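Local coordinates for protein pectate lyase 47 (Bacillus sp. TS-47, PDB 1VBL) that probably cleaves pectate, the de-esterified backbone of pectin, by calcium-dependent beta-elimination, as a thermostable secreted lyase of polysaccharide lyase family 1, at residues Q43-N48 against V128-N133; K1-E6 against I159-E164. One frame throughout, in Å; residues are numbered along the deposited sequence.

Interaction 1. Residues Q43-N48 against V128-N133; sequences QALGGN and VYVGSN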
loop_
_atom_site.group_PDB
_atom_site.type_symbol
_atom_site.label_atom_id
_atom_site.label_comp_id
_atom_site.label_asym_id
_atom_site.label_seq_id
_atom_site.Cartn_x
_atom_site.Cartn_y
_atom_site.Cartn_z
ATOM N N GLN A 43 14.549 0.705 18.918
ATOM C CA GLN A 43 14.711 1.123 20.307
ATOM C C GLN A 43 13.680 2.204 20.633
ATOM O O GLN A 43 13.025 2.154 21.673
ATOM C CB GLN A 43 16.134 1.645 20.539
ATOM C CG GLN A 43 17.201 0.602 20.239
ATOM C CD GLN A 43 18.610 1.101 20.470
ATOM O OE1 GLN A 43 18.981 2.186 20.018
ATOM N NE2 GLN A 43 19.412 0.300 21.165
ATOM N N ALA A 44 13.520 3.169 19.734
ATOM C CA ALA A 44 12.553 4.243 19.947
ATOM C C ALA A 44 11.138 3.683 20.047
ATOM O O ALA A 44 10.302 4.209 20.781
ATOM C CB ALA A 44 12.633 5.257 18.814
ATOM N N LEU A 45 10.877 2.610 19.310
ATOM C CA LEU A 45 9.562 1.981 19.315
ATOM C C LEU A 45 9.328 1.059 20.513
ATOM O O LEU A 45 8.226 0.543 20.693
ATOM C CB LEU A 45 9.352 1.205 18.009
ATOM C CG LEU A 45 9.047 2.057 16.770
ATOM C CD1 LEU A 45 9.242 1.233 15.502
ATOM C CD2 LEU A 45 7.613 2.575 16.855
ATOM N N GLY A 46 10.350 0.846 21.335
ATOM C CA GLY A 46 10.155 -0.017 22.488
ATOM C C GLY A 46 11.351 -0.827 22.951
ATOM O O GLY A 46 11.429 -1.182 24.124
ATOM N N GLY A 47 12.269 -1.139 22.042
ATOM C CA GLY A 47 13.447 -1.899 22.422
ATOM C C GLY A 47 13.462 -3.341 21.953
ATOM O O GLY A 47 14.498 -4.004 22.009
ATOM N N ASN A 48 12.316 -3.832 21.490
ATOM C CA ASN A 48 12.207 -5.210 21.013
ATOM C C ASN A 48 11.151 -5.258 19.915
ATOM O O ASN A 48 9.962 -5.108 20.184
ATOM C CB ASN A 48 11.809 -6.133 22.168
ATOM C CG ASN A 48 11.767 -7.592 21.761
ATOM O OD1 ASN A 48 10.949 -8.000 20.934
ATOM N ND2 ASN A 48 12.655 -8.390 22.341
ATOM N N VAL A 128 9.019 -3.921 10.691
ATOM C CA VAL A 128 9.030 -3.248 11.986
ATOM C C VAL A 128 7.633 -3.019 12.555
ATOM O O VAL A 128 6.793 -2.372 11.925
ATOM C CB VAL A 128 9.754 -1.880 11.867
ATOM C CG1 VAL A 128 9.794 -1.175 13.210
ATOM C CG2 VAL A 128 11.167 -2.089 11.335
ATOM N N TYR A 129 7.390 -3.549 13.751
ATOM C CA TYR A 129 6.098 -3.382 14.412
ATOM C C TYR A 129 5.957 -1.972 14.975
ATOM O O TYR A 129 6.918 -1.406 15.506
ATOM C CB TYR A 129 5.949 -4.383 15.560
ATOM C CG TYR A 129 5.561 -5.773 15.126
ATOM C CD1 TYR A 129 4.248 -6.071 14.759
ATOM C CD2 TYR A 129 6.505 -6.797 15.083
ATOM C CE1 TYR A 129 3.886 -7.356 14.364
ATOM C CE2 TYR A 129 6.156 -8.081 14.689
ATOM C CZ TYR A 129 4.847 -8.353 14.330
ATOM O OH TYR A 129 4.506 -9.622 13.930
ATOM N N VAL A 130 4.755 -1.413 14.863
ATOM C CA VAL A 130 4.477 -0.075 15.377
ATOM C C VAL A 130 3.370 -0.183 16.420
ATOM O O VAL A 130 2.307 -0.746 16.153
ATOM C CB VAL A 130 4.016 0.889 14.251
ATOM C CG1 VAL A 130 3.778 2.289 14.825
ATOM C CG2 VAL A 130 5.064 0.949 13.150
ATOM N N GLY A 131 3.626 0.343 17.614
ATOM C CA GLY A 131 2.632 0.288 18.670
ATOM C C GLY A 131 1.598 1.395 18.549
ATOM O O GLY A 131 1.721 2.279 17.701
ATOM N N SER A 132 0.576 1.348 19.399
ATOM C CA SER A 132 -0.479 2.358 19.389
ATOM C C SER A 132 0.047 3.723 19.830
ATOM O O SER A 132 1.072 3.814 20.509
ATOM C CB SER A 132 -1.625 1.934 20.315
ATOM O OG SER A 132 -2.246 0.750 19.849
ATOM N N ASN A 133 -0.664 4.777 19.440
ATOM C CA ASN A 133 -0.294 6.147 19.794
ATOM C C ASN A 133 1.128 6.474 19.363
ATOM O O ASN A 133 1.955 6.931 20.161
ATOM C CB ASN A 133 -0.448 6.345 21.302
ATOM C CG ASN A 133 -1.781 5.850 21.808
ATOM O OD1 ASN A 133 -2.828 6.201 21.264
ATOM N ND2 ASN A 133 -1.755 5.026 22.849
HETATM O O HOH W 1 5.856 0.584 19.265
#

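Interaction 2. Residues K1-E6 against I159-E164; sequences KELGHE and IIRNIE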
loop_
_atom_site.group_PDB
_atom_site.type_symbol
_atom_site.label_atom_id
_atom_site.label_comp_id
_atom_site.label_asym_id
_atom_site.label_seq_id
_atom_site.Cartn_x
_atom_site.Cartn_y
_atom_site.Cartn_z
ATOM N N LYS A 1 3.874 24.519 16.816
ATOM C CA LYS A 1 4.506 23.318 17.438
ATOM C C LYS A 1 5.336 22.550 16.407
ATOM O O LYS A 1 5.511 23.008 15.276
ATOM C CB LYS A 1 3.425 22.403 18.024
ATOM C CG LYS A 1 2.524 23.088 19.045
ATOM C CD LYS A 1 1.415 22.161 19.526
ATOM C CE LYS A 1 0.458 22.887 20.460
ATOM N NZ LYS A 1 -0.646 22.016 20.945
ATOM N N GLU A 2 5.842 21.386 16.803
ATOM C CA GLU A 2 6.657 20.553 15.920
ATOM C C GLU A 2 5.790 19.778 14.936
ATOM O O GLU A 2 4.584 19.640 15.131
ATOM C CB GLU A 2 7.466 19.545 16.734
ATOM C CG GLU A 2 8.237 20.123 17.897
ATOM C CD GLU A 2 9.005 19.055 18.643
ATOM O OE1 GLU A 2 9.594 19.368 19.700
ATOM O OE2 GLU A 2 9.023 17.898 18.168
ATOM N N LEU A 3 6.415 19.257 13.887
ATOM C CA LEU A 3 5.689 18.485 12.889
ATOM C C LEU A 3 5.093 17.240 13.533
ATOM O O LEU A 3 4.007 16.795 13.157
ATOM C CB LEU A 3 6.623 18.088 11.743
ATOM C CG LEU A 3 5.994 17.257 10.623
ATOM C CD1 LEU A 3 4.707 17.916 10.137
ATOM C CD2 LEU A 3 6.994 17.111 9.485
ATOM N N GLY A 4 5.804 16.685 14.512
ATOM C CA GLY A 4 5.325 15.500 15.197
ATOM C C GLY A 4 4.126 15.803 16.074
ATOM O O GLY A 4 3.442 14.895 16.549
ATOM N N HIS A 5 3.873 17.090 16.291
ATOM C CA HIS A 5 2.752 17.534 17.110
ATOM C C HIS A 5 1.465 17.682 16.300
ATOM O O HIS A 5 0.384 17.808 16.869
ATOM C CB HIS A 5 3.091 18.870 17.780
ATOM C CG HIS A 5 3.930 18.734 19.014
ATOM N ND1 HIS A 5 4.959 17.824 19.120
ATOM C CD2 HIS A 5 3.895 19.402 20.191
ATOM C CE1 HIS A 5 5.522 17.935 20.310
ATOM N NE2 HIS A 5 4.895 18.886 20.980
ATOM N N GLU A 6 1.586 17.670 14.976
ATOM C CA GLU A 6 0.425 17.811 14.101
ATOM C C GLU A 6 -0.448 16.563 14.082
ATOM O O GLU A 6 0.056 15.437 14.074
ATOM C CB GLU A 6 0.872 18.144 12.676
ATOM C CG GLU A 6 1.219 19.611 12.464
ATOM C CD GLU A 6 1.737 19.891 11.066
ATOM O OE1 GLU A 6 1.281 19.217 10.118
ATOM O OE2 GLU A 6 2.591 20.792 10.913
ATOM N N ILE A 159 0.224 7.644 13.149
ATOM C CA ILE A 159 0.437 8.622 12.092
ATOM C C ILE A 159 1.803 8.399 11.438
ATOM O O ILE A 159 2.817 8.312 12.124
ATOM C CB ILE A 159 0.412 10.065 12.649
ATOM C CG1 ILE A 159 -0.974 10.402 13.199
ATOM C CG2 ILE A 159 0.802 11.050 11.552
ATOM C CD1 ILE A 159 -1.088 11.828 13.743
ATOM N N ILE A 160 1.822 8.305 10.111
ATOM C CA ILE A 160 3.070 8.121 9.371
ATOM C C ILE A 160 3.115 9.209 8.305
ATOM O O ILE A 160 2.237 9.273 7.441
ATOM C CB ILE A 160 3.123 6.755 8.663
ATOM C CG1 ILE A 160 2.823 5.630 9.659
ATOM C CG2 ILE A 160 4.498 6.570 8.010
ATOM C CD1 ILE A 160 3.809 5.522 10.799
ATOM N N ARG A 161 4.132 10.065 8.355
ATOM C CA ARG A 161 4.218 11.154 7.390
ATOM C C ARG A 161 5.629 11.539 6.966
ATOM O O ARG A 161 6.607 11.286 7.673
ATOM C CB ARG A 161 3.562 12.419 7.956
ATOM C CG ARG A 161 2.156 12.252 8.514
ATOM C CD ARG A 161 1.668 13.563 9.123
ATOM N NE ARG A 161 1.316 14.560 8.113
ATOM C CZ ARG A 161 1.095 15.847 8.376
ATOM N NH1 ARG A 161 1.202 16.303 9.619
ATOM N NH2 ARG A 161 0.739 16.676 7.400
ATOM N N ASN A 162 5.700 12.171 5.799
ATOM C CA ASN A 162 6.932 12.704 5.231
ATOM C C ASN A 162 8.101 11.749 5.016
ATOM O O ASN A 162 9.260 12.133 5.189
ATOM C CB ASN A 162 7.383 13.887 6.086
ATOM C CG ASN A 162 8.257 14.856 5.323
ATOM O OD1 ASN A 162 7.990 15.162 4.161
ATOM N ND2 ASN A 162 9.297 15.355 5.973
ATOM N N ILE A 163 7.809 10.516 4.616
ATOM C CA ILE A 163 8.868 9.547 4.379
ATOM C C ILE A 163 8.774 8.944 2.979
ATOM O O ILE A 163 7.682 8.730 2.457
ATOM C CB ILE A 163 8.806 8.400 5.416
ATOM C CG1 ILE A 163 9.101 8.950 6.814
ATOM C CG2 ILE A 163 9.786 7.296 5.045
ATOM C CD1 ILE A 163 8.799 7.969 7.930
ATOM N N GLU A 164 9.929 8.706 2.365
ATOM C CA GLU A 164 9.964 8.081 1.055
ATOM C C GLU A 164 10.270 6.610 1.300
ATOM O O GLU A 164 11.361 6.260 1.767
ATOM C CB GLU A 164 11.057 8.678 0.169
ATOM C CG GLU A 164 11.187 7.930 -1.153
ATOM C CD GLU A 164 12.370 8.384 -1.984
ATOM O OE1 GLU A 164 12.352 9.527 -2.480
ATOM O OE2 GLU A 164 13.320 7.591 -2.137
HETATM O O HOH W 2 2.397 14.990 12.070
#

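Interaction 1. Residues Q43-N48 against V128-N133
Leu-45 points across at residues 128-130 and meets Val-128 at about a right angle, its CD1 methyl coming up against CG1 of the valine. At 3.4 Å between Leu-45 CD1 and Val-128 CG1 this is closer than ordinary van der Waals contact, so the fit is tight. The valine's CG1 is the branch anti to the backbone N (chi1 -179°), the position from which it faces the leucine. The same Leu-45 CD1 also lies 3.5 Å from Tyr-129 O, while the other branch, CD2, approaches Val-130 CG1 more loosely, at 4.3 Å. A forked side chain suits this place because one methyl can meet Val-128 and the Tyr-129 carbonyl while the other turns to Val-130. Polysaccharide lyase family 1 enzymes fold as a right-handed parallel beta-helix; here Leu-45, where helix 38-44 gives way to a turn, packs against strand 127-129 and the residue that follows it, and Ile-61 also touches Leu-45. Gly-46 closes the helix in a Schellman motif with a positive phi of 148°, which glycine tolerates, having no side chain to strike the preceding carbonyl. A water bridges the backbones, donating to Leu-45 O at 2.8 Å and accepting from Gly-131 N; Leu-45 O is held a second time by Asn-55 ND2.

Interaction 2. Residues K1-E6 against I159-E164
Glu-6 and Arg-161 form a salt bridge that ties the N-terminal segment to strand 156-161 of the parallel beta-helix, the fold of this lyase family. The strand lies between strands 134-138 and 200-208, and Arg-161 rises from it toward the short 3-10 turn of Leu-3 to His-5. The side chains of Glu-6 and Arg-161 cross at about a right angle. Arg-161 NH1 donates to Glu-6 OE1 over 3.0 Å in a fairly straight bond, 163° at the hydrogen. The carboxylate oxygen sits near the guanidinium plane, yet the donor reaches it from above the carboxylate plane, the two planes being turned 57° apart. Arginine suits the strand position because its long chain, bent at chi3, can extend beyond the strand and still offer several N-H groups: NE pairs with Asp-203, so the cation probably shares its charge between two acids.

The close-packed part is this polar grip together with Glu-6 CB, which comes to the guanidinium edge, 3.6 Å from Arg-161 NH1. The apolar contacts are looser: Leu-3 CD1 lies obliquely 3.9 Å from Arg-161 NH1, and Ile-159 CD1 is 3.8 Å from Glu-6 O. Leu-3 and Glu-6, on the N-terminal side, are partly exposed, whereas Arg-161 and Ile-159 are buried. A water joins the two segments: it accepts from Arg-161 NH1 in the guanidinium plane and donates to Leu-3 O at 2.7 Å and, more distantly, to Glu-6 O at 3.1 Å.

Interactions 1 and 2 lie on the same side of the chain's centre, with their own centres 16 Å apart and their nearest atoms about 5 Å apart, so they do not touch. Two strands connect them. In strand 59-63, Ile-61 touches Leu-45 of interaction 1 and the Tyr-62 hydroxyl bonds Gly-4 N of interaction 2. Strand 134-138 continues from segment 128-133 and pairs with strand 156-161, where Ile-137 touches Leu-3 and Arg-161. In sequence, both segments of interaction 1 fall between those of interaction 2. The calcium ion, bound by Asp-190, Asp-229 and Asp-233, is remote: the side chain of Tyr-129 stays about 13 Å from it, and interaction 2 lies away from the metal site.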